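Local structure of RNA-directed RNA polymerase (Infectious pancreatic necrosis virus, 2YI9) at residues I385-I390 with F475-N480; T397-D402 with P497-K502; I401-G406 with T511-K516. The protein is an RNA-dependent RNA polymerase that builds RNA from ribonucleoside triphosphates, and probably exists both free and covalently attached to the viral genomic RNA. One frame throughout, in Å; residues are numbered along the deposited sequence.

In the fold
All three contacts lie in the palm, around its four-stranded antiparallel sheet (382-386, 389-394, 397-403, 515-521). Interaction 1 sets the turn between the first two strands against helix 476-493. Interaction 2 covers the third strand with the loop after that helix, and interaction 3 pairs the same strand with the fourth. Interactions 2 and 3 share Ile401 and Asp402, their centres about 12 Å apart. Interaction 1 is centred about 11 Å from interaction 3 and about 18 Å from interaction 2. Along the chain all first segments precede the second ones, so the contacts interleave. Because strands 389-394 and 397-403 are neighbours, Asn389 and Asp402 meet at one magnesium ion, while interaction 3 also reaches a potassium site.

Interaction 1: I385-I390 with F475-N480; sequences IYADNI and FTFLNN. With MG (magnesium ion), chain F.
Ala387 sits in a type II' turn from Tyr386 to Asn389 that rests on the first turns of helix 476-493, with Ala387 CA 4.7 Å from Asn480 CA. Ala387, Asp388 and Asn389 form the ADN sequence that birnavirus polymerases carry in palm motif C, at the hairpin where other viral polymerases usually have GDD. Phe477 approaches with CG anti to its backbone N (chi1 173°), which swings the ring away from the helix toward the hairpin. There its edge enters a T-shaped stack, planes at 74°, with CE2 above the centre of the Tyr386 ring and 3.6 Å from Tyr386 CZ. Ala387 lies over one face of the same Phe477 ring, Ala387 CB 3.5 Å from Phe477 CD2 and Ala387 CA offset toward the rim. One helical turn on, Asn480 runs alongside Asp388, its CB 3.6 Å from Asp388 N. No hydrogen bond joins the two segments, but the helix grips the turn backbone further along: Ala387 N bonds His481 ND1 and Ala387 O bonds Ser484 OG. Within the turn, Tyr386 O accepts Asn389 N at 2.8 Å and Asn389 ND2 at 3.0 Å, from opposite faces of its carbonyl plane. The second bond helps to fix the rotation of the Asn389 amide, whose OD1 binds the magnesium ion at 2.1 Å.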
loop_
_atom_site.group_PDB
_atom_site.type_symbol
_atom_site.label_atom_id
_atom_site.label_comp_id
_atom_site.label_asym_id
_atom_site.label_seq_id
_atom_site.Cartn_x
_atom_site.Cartn_y
_atom_site.Cartn_z
ATOM N N ILE A 385 0.749 -12.368 8.803
ATOM C CA ILE A 385 -0.174 -11.431 8.160
ATOM C C ILE A 385 0.583 -10.247 7.532
ATOM O O ILE A 385 1.444 -9.637 8.170
ATOM C CB ILE A 385 -1.268 -10.915 9.170
ATOM C CG1 ILE A 385 -2.039 -12.070 9.866
ATOM C CG2 ILE A 385 -2.251 -9.889 8.502
ATOM C CD1 ILE A 385 -2.805 -11.660 11.166
ATOM N N TYR A 386 0.197 -9.888 6.320
ATOM C CA TYR A 386 0.732 -8.700 5.648
ATOM C C TYR A 386 -0.401 -8.079 4.832
ATOM O O TYR A 386 -0.719 -8.588 3.763
ATOM C CB TYR A 386 1.931 -9.035 4.742
ATOM C CG TYR A 386 2.615 -7.784 4.236
ATOM C CD1 TYR A 386 3.609 -7.159 4.984
ATOM C CD2 TYR A 386 2.237 -7.196 3.029
ATOM C CE1 TYR A 386 4.262 -6.024 4.516
ATOM C CE2 TYR A 386 2.863 -6.037 2.564
ATOM C CZ TYR A 386 3.883 -5.461 3.309
ATOM O OH TYR A 386 4.513 -4.314 2.899
ATOM N N ALA A 387 -1.022 -7.014 5.348
ATOM C CA ALA A 387 -2.151 -6.351 4.689
ATOM C C ALA A 387 -3.205 -7.422 4.285
ATOM O O ALA A 387 -3.640 -8.167 5.149
ATOM C CB ALA A 387 -1.676 -5.523 3.471
ATOM N N ASP A 388 -3.553 -7.539 2.987
ATOM C CA ASP A 388 -4.529 -8.509 2.481
ATOM C C ASP A 388 -3.944 -9.919 2.220
ATOM O O ASP A 388 -4.582 -10.717 1.533
ATOM C CB ASP A 388 -5.233 -7.956 1.222
ATOM C CG ASP A 388 -4.275 -7.631 0.096
ATOM O OD1 ASP A 388 -3.124 -7.239 0.394
ATOM O OD2 ASP A 388 -4.681 -7.753 -1.086
ATOM N N ASN A 389 -2.741 -10.224 2.752
ATOM C CA ASN A 389 -2.112 -11.548 2.600
ATOM C C ASN A 389 -2.073 -12.253 3.937
ATOM O O ASN A 389 -1.690 -11.659 4.957
ATOM C CB ASN A 389 -0.662 -11.441 2.064
ATOM C CG ASN A 389 -0.555 -10.639 0.801
ATOM O OD1 ASN A 389 -0.788 -11.139 -0.278
ATOM N ND2 ASN A 389 -0.251 -9.359 0.908
ATOM N N ILE A 390 -2.443 -13.531 3.924
ATOM C CA ILE A 390 -2.412 -14.382 5.107
ATOM C C ILE A 390 -1.591 -15.613 4.730
ATOM O O ILE A 390 -1.813 -16.196 3.676
ATOM C CB ILE A 390 -3.846 -14.778 5.587
ATOM C CG1 ILE A 390 -4.656 -13.557 6.065
ATOM C CG2 ILE A 390 -3.803 -15.911 6.660
ATOM C CD1 ILE A 390 -6.206 -13.791 6.113
ATOM N N PHE A 475 -4.304 4.729 4.257
ATOM C CA PHE A 475 -4.686 3.634 5.175
ATOM C C PHE A 475 -4.938 2.306 4.465
ATOM O O PHE A 475 -5.449 1.382 5.095
ATOM C CB PHE A 475 -5.932 4.057 5.998
ATOM C CG PHE A 475 -5.612 4.878 7.228
ATOM C CD1 PHE A 475 -4.910 6.083 7.125
ATOM C CD2 PHE A 475 -6.011 4.448 8.495
ATOM C CE1 PHE A 475 -4.609 6.836 8.265
ATOM C CE2 PHE A 475 -5.708 5.198 9.631
ATOM C CZ PHE A 475 -4.994 6.378 9.513
ATOM N N THR A 476 -4.615 2.202 3.150
ATOM C CA THR A 476 -4.850 0.951 2.399
ATOM C C THR A 476 -4.276 -0.271 3.119
ATOM O O THR A 476 -5.021 -1.221 3.370
ATOM C CB THR A 476 -4.355 1.014 0.939
ATOM O OG1 THR A 476 -5.010 2.088 0.278
ATOM C CG2 THR A 476 -4.639 -0.294 0.167
ATOM N N PHE A 477 -2.956 -0.246 3.426
ATOM C CA PHE A 477 -2.262 -1.346 4.093
ATOM C C PHE A 477 -2.935 -1.650 5.462
ATOM O O PHE A 477 -3.260 -2.798 5.736
ATOM C CB PHE A 477 -0.749 -1.016 4.295
ATOM C CG PHE A 477 -0.060 -2.087 5.139
ATOM C CD1 PHE A 477 -0.128 -2.054 6.536
ATOM C CD2 PHE A 477 0.610 -3.142 4.541
ATOM C CE1 PHE A 477 0.404 -3.091 7.305
ATOM C CE2 PHE A 477 1.182 -4.159 5.322
ATOM C CZ PHE A 477 1.061 -4.135 6.693
ATOM N N LEU A 478 -3.096 -0.622 6.306
ATOM C CA LEU A 478 -3.664 -0.752 7.665
ATOM C C LEU A 478 -5.062 -1.358 7.682
ATOM O O LEU A 478 -5.302 -2.276 8.454
ATOM C CB LEU A 478 -3.664 0.608 8.408
ATOM C CG LEU A 478 -2.293 1.282 8.633
ATOM C CD1 LEU A 478 -2.474 2.735 9.091
ATOM C CD2 LEU A 478 -1.408 0.478 9.620
ATOM N N ASN A 479 -5.972 -0.851 6.825
ATOM C CA ASN A 479 -7.350 -1.334 6.737
ATOM C C ASN A 479 -7.387 -2.782 6.262
ATOM O O ASN A 479 -8.141 -3.580 6.834
ATOM C CB ASN A 479 -8.202 -0.421 5.829
ATOM C CG ASN A 479 -8.399 0.977 6.390
ATOM O OD1 ASN A 479 -8.230 1.211 7.579
ATOM N ND2 ASN A 479 -8.729 1.949 5.545
ATOM N N ASN A 480 -6.554 -3.126 5.245
ATOM C CA ASN A 480 -6.448 -4.501 4.748
ATOM C C ASN A 480 -5.933 -5.431 5.829
ATOM O O ASN A 480 -6.467 -6.522 5.994
ATOM C CB ASN A 480 -5.549 -4.585 3.504
ATOM C CG ASN A 480 -6.237 -4.170 2.226
ATOM O OD1 ASN A 480 -7.453 -3.970 2.167
ATOM N ND2 ASN A 480 -5.471 -4.005 1.178
HETATM MG MG MG F . -0.695 -12.936 -1.395
HETATM O O HOH W 1 -0.728 -14.459 -2.814
HETATM O O HOH W 2 -0.597 -11.360 -3.009
HETATM O O HOH W 3 1.332 -13.081 -1.267
HETATM O O HOH W 4 -0.982 -14.362 0.265
#

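Interaction 2: T397-D402 with P497-K502; sequences TWYSID and PNPMTK. With MG (magnesium ion), chain F.
Tyr399 leaves strand 397-403 toward Pro499, with its ring placed beneath the loop 497-502. From CB, 4.1 Å from Pro499 CG, the side chain passes under the proline: Tyr399 CG and CD2 lie on Pro499 CG, which makes a CH-pi contact 3.8 Å from the ring centroid and 19° off its normal. Further out, Tyr399 CE2 meets Pro499 CD at 3.7 Å. On the CE1 side of the ring, obliquely placed, Met500 CG is 3.7 Å from Tyr399 CE1, and the bend at chi2 (-47°) brings Met500 SD to the ring in an oblique Met-aromatic contact. At the tip, Tyr399 OH accepts from Asn498 ND2 at 2.8 Å with an N-H...O angle of 160°; the hydroxyl lies close to the amide plane, which stands almost upright on the ring. Asn498 ND2 also bonds Asp395 OD2, and Asn498 OD1 accepts from Met500 N at 3.0 Å, so both ends of the amide are engaged. Ile401 CD1 adds a looser touch on Pro499. An Asx turn inside a type I beta turn from Asn498 to Thr501 thus covers the motif A strand of the polymerase palm, whose Asp402 binds magnesium.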
loop_
_atom_site.group_PDB
_atom_site.type_symbol
_atom_site.label_atom_id
_atom_site.label_comp_id
_atom_site.label_asym_id
_atom_site.label_seq_id
_atom_site.Cartn_x
_atom_site.Cartn_y
_atom_site.Cartn_z
ATOM N N THR A 397 1.920 -28.240 5.615
ATOM C CA THR A 397 1.516 -27.551 4.384
ATOM C C THR A 397 1.593 -26.043 4.581
ATOM O O THR A 397 1.222 -25.533 5.638
ATOM C CB THR A 397 0.086 -28.008 3.945
ATOM O OG1 THR A 397 -0.036 -29.433 4.036
ATOM C CG2 THR A 397 -0.282 -27.560 2.513
ATOM N N TRP A 398 2.089 -25.337 3.560
ATOM C CA TRP A 398 2.161 -23.880 3.548
ATOM C C TRP A 398 1.016 -23.361 2.680
ATOM O O TRP A 398 0.879 -23.769 1.526
ATOM C CB TRP A 398 3.512 -23.425 3.001
ATOM C CG TRP A 398 3.660 -21.937 2.859
ATOM C CD1 TRP A 398 3.505 -21.200 1.716
ATOM C CD2 TRP A 398 4.065 -21.007 3.886
ATOM N NE1 TRP A 398 3.802 -19.874 1.964
ATOM C CE2 TRP A 398 4.154 -19.732 3.287
ATOM C CE3 TRP A 398 4.377 -21.136 5.252
ATOM C CZ2 TRP A 398 4.574 -18.592 4.001
ATOM C CZ3 TRP A 398 4.770 -20.005 5.957
ATOM C CH2 TRP A 398 4.850 -18.750 5.335
ATOM N N TYR A 399 0.188 -22.475 3.239
ATOM C CA TYR A 399 -0.928 -21.877 2.511
ATOM C C TYR A 399 -0.721 -20.399 2.360
ATOM O O TYR A 399 -0.459 -19.710 3.343
ATOM C CB TYR A 399 -2.274 -22.119 3.227
ATOM C CG TYR A 399 -2.583 -23.582 3.427
ATOM C CD1 TYR A 399 -3.235 -24.320 2.438
ATOM C CD2 TYR A 399 -2.210 -24.240 4.603
ATOM C CE1 TYR A 399 -3.497 -25.680 2.606
ATOM C CE2 TYR A 399 -2.494 -25.588 4.794
ATOM C CZ TYR A 399 -3.142 -26.304 3.795
ATOM O OH TYR A 399 -3.387 -27.644 3.970
ATOM N N SER A 400 -0.853 -19.913 1.138
ATOM C CA SER A 400 -0.800 -18.496 0.852
ATOM C C SER A 400 -2.239 -18.118 0.505
ATOM O O SER A 400 -2.825 -18.659 -0.443
ATOM C CB SER A 400 0.142 -18.194 -0.308
ATOM O OG SER A 400 0.102 -16.801 -0.561
ATOM N N ILE A 401 -2.838 -17.255 1.344
ATOM C CA ILE A 401 -4.226 -16.831 1.215
ATOM C C ILE A 401 -4.278 -15.346 0.905
ATOM O O ILE A 401 -3.497 -14.572 1.461
ATOM C CB ILE A 401 -5.004 -17.201 2.515
ATOM C CG1 ILE A 401 -5.053 -18.738 2.725
ATOM C CG2 ILE A 401 -6.438 -16.580 2.582
ATOM C CD1 ILE A 401 -4.883 -19.149 4.153
ATOM N N ASP A 402 -5.199 -14.942 0.022
ATOM C CA ASP A 402 -5.394 -13.519 -0.260
ATOM C C ASP A 402 -6.819 -13.174 -0.027
ATOM O O ASP A 402 -7.707 -13.952 -0.369
ATOM C CB ASP A 402 -5.052 -13.166 -1.727
ATOM C CG ASP A 402 -3.588 -13.270 -2.084
ATOM O OD1 ASP A 402 -2.744 -12.847 -1.271
ATOM O OD2 ASP A 402 -3.281 -13.790 -3.166
ATOM N N PRO A 497 -9.549 -24.530 11.403
ATOM C CA PRO A 497 -9.846 -25.501 10.332
ATOM C C PRO A 497 -8.835 -25.359 9.193
ATOM O O PRO A 497 -8.321 -24.247 8.929
ATOM C CB PRO A 497 -11.247 -25.095 9.862
ATOM C CG PRO A 497 -11.338 -23.626 10.196
ATOM C CD PRO A 497 -10.642 -23.539 11.530
ATOM N N ASN A 498 -8.524 -26.480 8.544
ATOM C CA ASN A 498 -7.572 -26.486 7.437
ATOM C C ASN A 498 -8.082 -25.574 6.294
ATOM O O ASN A 498 -9.258 -25.674 5.945
ATOM C CB ASN A 498 -7.331 -27.936 6.935
ATOM C CG ASN A 498 -6.296 -27.978 5.848
ATOM O OD1 ASN A 498 -6.591 -27.722 4.681
ATOM N ND2 ASN A 498 -5.038 -28.163 6.222
ATOM N N PRO A 499 -7.222 -24.709 5.701
ATOM C CA PRO A 499 -7.687 -23.812 4.626
ATOM C C PRO A 499 -8.392 -24.432 3.416
ATOM O O PRO A 499 -9.151 -23.726 2.745
ATOM C CB PRO A 499 -6.423 -23.039 4.238
ATOM C CG PRO A 499 -5.596 -23.038 5.490
ATOM C CD PRO A 499 -5.811 -24.423 6.048
ATOM N N MET A 500 -8.193 -25.745 3.164
ATOM C CA MET A 500 -8.817 -26.449 2.031
ATOM C C MET A 500 -10.221 -26.984 2.335
ATOM O O MET A 500 -10.831 -27.597 1.464
ATOM C CB MET A 500 -7.923 -27.605 1.531
ATOM C CG MET A 500 -6.523 -27.173 1.111
ATOM S SD MET A 500 -6.465 -25.701 0.041
ATOM C CE MET A 500 -7.125 -26.397 -1.503
ATOM N N THR A 501 -10.731 -26.768 3.558
ATOM C CA THR A 501 -12.027 -27.302 3.979
ATOM C C THR A 501 -13.139 -26.272 3.891
ATOM O O THR A 501 -12.874 -25.064 3.864
ATOM C CB THR A 501 -11.927 -27.892 5.406
ATOM O OG1 THR A 501 -11.692 -26.826 6.337
ATOM C CG2 THR A 501 -10.841 -28.989 5.534
ATOM N N LYS A 502 -14.395 -26.758 3.908
ATOM C CA LYS A 502 -15.589 -25.927 3.905
ATOM C C LYS A 502 -15.654 -25.078 5.184
ATOM O O LYS A 502 -16.112 -23.934 5.125
ATOM C CB LYS A 502 -16.863 -26.775 3.751
ATOM C CG LYS A 502 -18.056 -25.913 3.327
ATOM C CD LYS A 502 -19.381 -26.657 3.301
ATOM C CE LYS A 502 -20.489 -25.781 2.750
ATOM N NZ LYS A 502 -20.953 -24.776 3.743
HETATM MG MG MG F . -0.695 -12.936 -1.395
HETATM O O HOH W 4 -0.982 -14.362 0.265
HETATM O O HOH W 1 -0.728 -14.459 -2.814
HETATM O O HOH W 2 -0.597 -11.360 -3.009
HETATM O O HOH W 3 1.332 -13.081 -1.267
#

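Interaction 3: I401-G406 with T511-K516; sequences IDLEKG and TGINFK. With K (potassium ion), chain G; MG (magnesium ion), chain F.
Glu404 and Asn514 meet with their carboxylate and amide planes 45° apart. Glu404 OE1 lies in the amide plane of Asn514, 3.1 Å from Asn514 ND2, but is itself met from above the carboxylate plane, 43° out. The extended glutamate chain, CG anti to the backbone N (chi1 177°), carries OE1 past Asn514 CB; OE1 also forms a salt bridge with Arg181, its stronger partner. At the other end of the amide, Asn514 OD1 binds potassium at 2.7 Å, joined there by Gly512 O and by Val177, Asn182, Asn184 and Asn409. Glu404 thus probably helps to position this potassium ligand from the second shell. The Phe515 ring turns away from the pairing, and its CB packs on Leu403 CD2, which also meets Ile513 CG2 at 3.8 Å. These side chains flank the antiparallel junction of strands 397-403 and 515-521, the pair at one edge of the palm sheet. Asp402 and Lys516 are a hydrogen-bonded pair: Asp402 N to Lys516 O and Lys516 N to Asp402 O are both 2.9 Å, each donor nearly along the C=O axis. At the next, non-hydrogen-bonded pair the CA atoms of Leu403 and Phe515 close to 3.9 Å. Beyond it the pairing departs from regular: Glu404 N donates to Asn514 O at 2.8 Å from well above the carbonyl plane. Asp402 OD1 binds magnesium, and OD2 accepts a hydrogen bond from a water bound to the same ion, which helps to orient the carboxylate. A separate water accepts from both Lys405 NZ and Lys516 NZ, the latter at 2.9 Å.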
loop_
_atom_site.group_PDB
_atom_site.type_symbol
_atom_site.label_atom_id
_atom_site.label_comp_id
_atom_site.label_asym_id
_atom_site.label_seq_id
_atom_site.Cartn_x
_atom_site.Cartn_y
_atom_site.Cartn_z
ATOM N N ILE A 401 -2.838 -17.255 1.344
ATOM C CA ILE A 401 -4.226 -16.831 1.215
ATOM C C ILE A 401 -4.278 -15.346 0.905
ATOM O O ILE A 401 -3.497 -14.572 1.461
ATOM C CB ILE A 401 -5.004 -17.201 2.515
ATOM C CG1 ILE A 401 -5.053 -18.738 2.725
ATOM C CG2 ILE A 401 -6.438 -16.580 2.582
ATOM C CD1 ILE A 401 -4.883 -19.149 4.153
ATOM N N ASP A 402 -5.199 -14.942 0.022
ATOM C CA ASP A 402 -5.394 -13.519 -0.260
ATOM C C ASP A 402 -6.819 -13.174 -0.027
ATOM O O ASP A 402 -7.707 -13.952 -0.369
ATOM C CB ASP A 402 -5.052 -13.166 -1.727
ATOM C CG ASP A 402 -3.588 -13.270 -2.084
ATOM O OD1 ASP A 402 -2.744 -12.847 -1.271
ATOM O OD2 ASP A 402 -3.281 -13.790 -3.166
ATOM N N LEU A 403 -7.067 -11.972 0.476
ATOM C CA LEU A 403 -8.441 -11.461 0.513
ATOM C C LEU A 403 -8.783 -11.242 -0.970
ATOM O O LEU A 403 -7.888 -10.909 -1.770
ATOM C CB LEU A 403 -8.536 -10.132 1.280
ATOM C CG LEU A 403 -8.023 -10.139 2.731
ATOM C CD1 LEU A 403 -8.321 -8.816 3.413
ATOM C CD2 LEU A 403 -8.563 -11.372 3.543
ATOM N N GLU A 404 -10.022 -11.520 -1.359
ATOM C CA GLU A 404 -10.414 -11.356 -2.763
ATOM C C GLU A 404 -10.714 -9.883 -2.974
ATOM O O GLU A 404 -11.631 -9.357 -2.333
ATOM C CB GLU A 404 -11.630 -12.247 -3.091
ATOM C CG GLU A 404 -12.150 -12.095 -4.508
ATOM C CD GLU A 404 -13.432 -12.845 -4.826
ATOM O OE1 GLU A 404 -14.165 -13.218 -3.883
ATOM O OE2 GLU A 404 -13.748 -12.986 -6.030
ATOM N N LYS A 405 -9.890 -9.205 -3.817
ATOM C CA LYS A 405 -9.963 -7.756 -4.107
ATOM C C LYS A 405 -10.128 -7.024 -2.768
ATOM O O LYS A 405 -11.167 -6.390 -2.532
ATOM C CB LYS A 405 -11.108 -7.482 -5.105
ATOM C CG LYS A 405 -10.751 -8.069 -6.455
ATOM C CD LYS A 405 -11.902 -8.180 -7.408
ATOM C CE LYS A 405 -11.418 -8.837 -8.677
ATOM N NZ LYS A 405 -11.448 -10.318 -8.589
ATOM N N GLY A 406 -9.157 -7.276 -1.857
ATOM C CA GLY A 406 -9.143 -6.851 -0.453
ATOM C C GLY A 406 -9.900 -5.590 -0.099
ATOM O O GLY A 406 -10.809 -5.609 0.737
ATOM N N THR A 511 -17.369 -13.368 8.469
ATOM C CA THR A 511 -16.682 -12.076 8.521
ATOM C C THR A 511 -17.193 -11.022 7.535
ATOM O O THR A 511 -16.871 -9.849 7.702
ATOM C CB THR A 511 -15.157 -12.287 8.314
ATOM O OG1 THR A 511 -14.933 -12.784 6.991
ATOM C CG2 THR A 511 -14.528 -13.236 9.357
ATOM N N GLY A 512 -17.889 -11.446 6.476
ATOM C CA GLY A 512 -18.283 -10.562 5.374
ATOM C C GLY A 512 -17.085 -10.238 4.475
ATOM O O GLY A 512 -17.161 -9.366 3.612
ATOM N N ILE A 513 -15.953 -10.950 4.670
ATOM C CA ILE A 513 -14.705 -10.726 3.929
ATOM C C ILE A 513 -14.447 -11.895 2.984
ATOM O O ILE A 513 -14.325 -13.028 3.425
ATOM C CB ILE A 513 -13.499 -10.458 4.897
ATOM C CG1 ILE A 513 -13.763 -9.228 5.822
ATOM C CG2 ILE A 513 -12.157 -10.307 4.116
ATOM C CD1 ILE A 513 -12.924 -9.203 7.135
ATOM N N ASN A 514 -14.362 -11.607 1.688
ATOM C CA ASN A 514 -14.092 -12.626 0.663
ATOM C C ASN A 514 -12.597 -12.926 0.652
ATOM O O ASN A 514 -11.769 -12.018 0.795
ATOM C CB ASN A 514 -14.495 -12.099 -0.725
ATOM C CG ASN A 514 -15.952 -11.800 -0.922
ATOM O OD1 ASN A 514 -16.670 -11.375 -0.010
ATOM N ND2 ASN A 514 -16.416 -11.972 -2.148
ATOM N N PHE A 515 -12.241 -14.191 0.454
ATOM C CA PHE A 515 -10.826 -14.573 0.369
ATOM C C PHE A 515 -10.708 -15.852 -0.466
ATOM O O PHE A 515 -11.707 -16.508 -0.752
ATOM C CB PHE A 515 -10.175 -14.744 1.773
ATOM C CG PHE A 515 -10.924 -15.676 2.711
ATOM C CD1 PHE A 515 -10.865 -17.054 2.542
ATOM C CD2 PHE A 515 -11.684 -15.169 3.766
ATOM C CE1 PHE A 515 -11.575 -17.902 3.386
ATOM C CE2 PHE A 515 -12.355 -16.023 4.635
ATOM C CZ PHE A 515 -12.280 -17.384 4.455
ATOM N N LYS A 516 -9.490 -16.195 -0.845
ATOM C CA LYS A 516 -9.199 -17.405 -1.603
ATOM C C LYS A 516 -7.807 -17.895 -1.299
ATOM O O LYS A 516 -6.928 -17.109 -0.958
ATOM C CB LYS A 516 -9.401 -17.204 -3.129
ATOM C CG LYS A 516 -8.713 -15.995 -3.723
ATOM C CD LYS A 516 -9.122 -15.819 -5.180
ATOM C CE LYS A 516 -8.533 -14.567 -5.768
ATOM N NZ LYS A 516 -8.504 -14.603 -7.257
HETATM K K K G . -17.351 -8.956 1.072
HETATM MG MG MG F . -0.695 -12.936 -1.395
HETATM O O HOH W 4 -0.982 -14.362 0.265
HETATM O O HOH W 1 -0.728 -14.459 -2.814
HETATM O O HOH W 5 -9.189 -11.787 -7.283
HETATM O O HOH W 2 -0.597 -11.360 -3.009
HETATM O O HOH W 3 1.332 -13.081 -1.267
#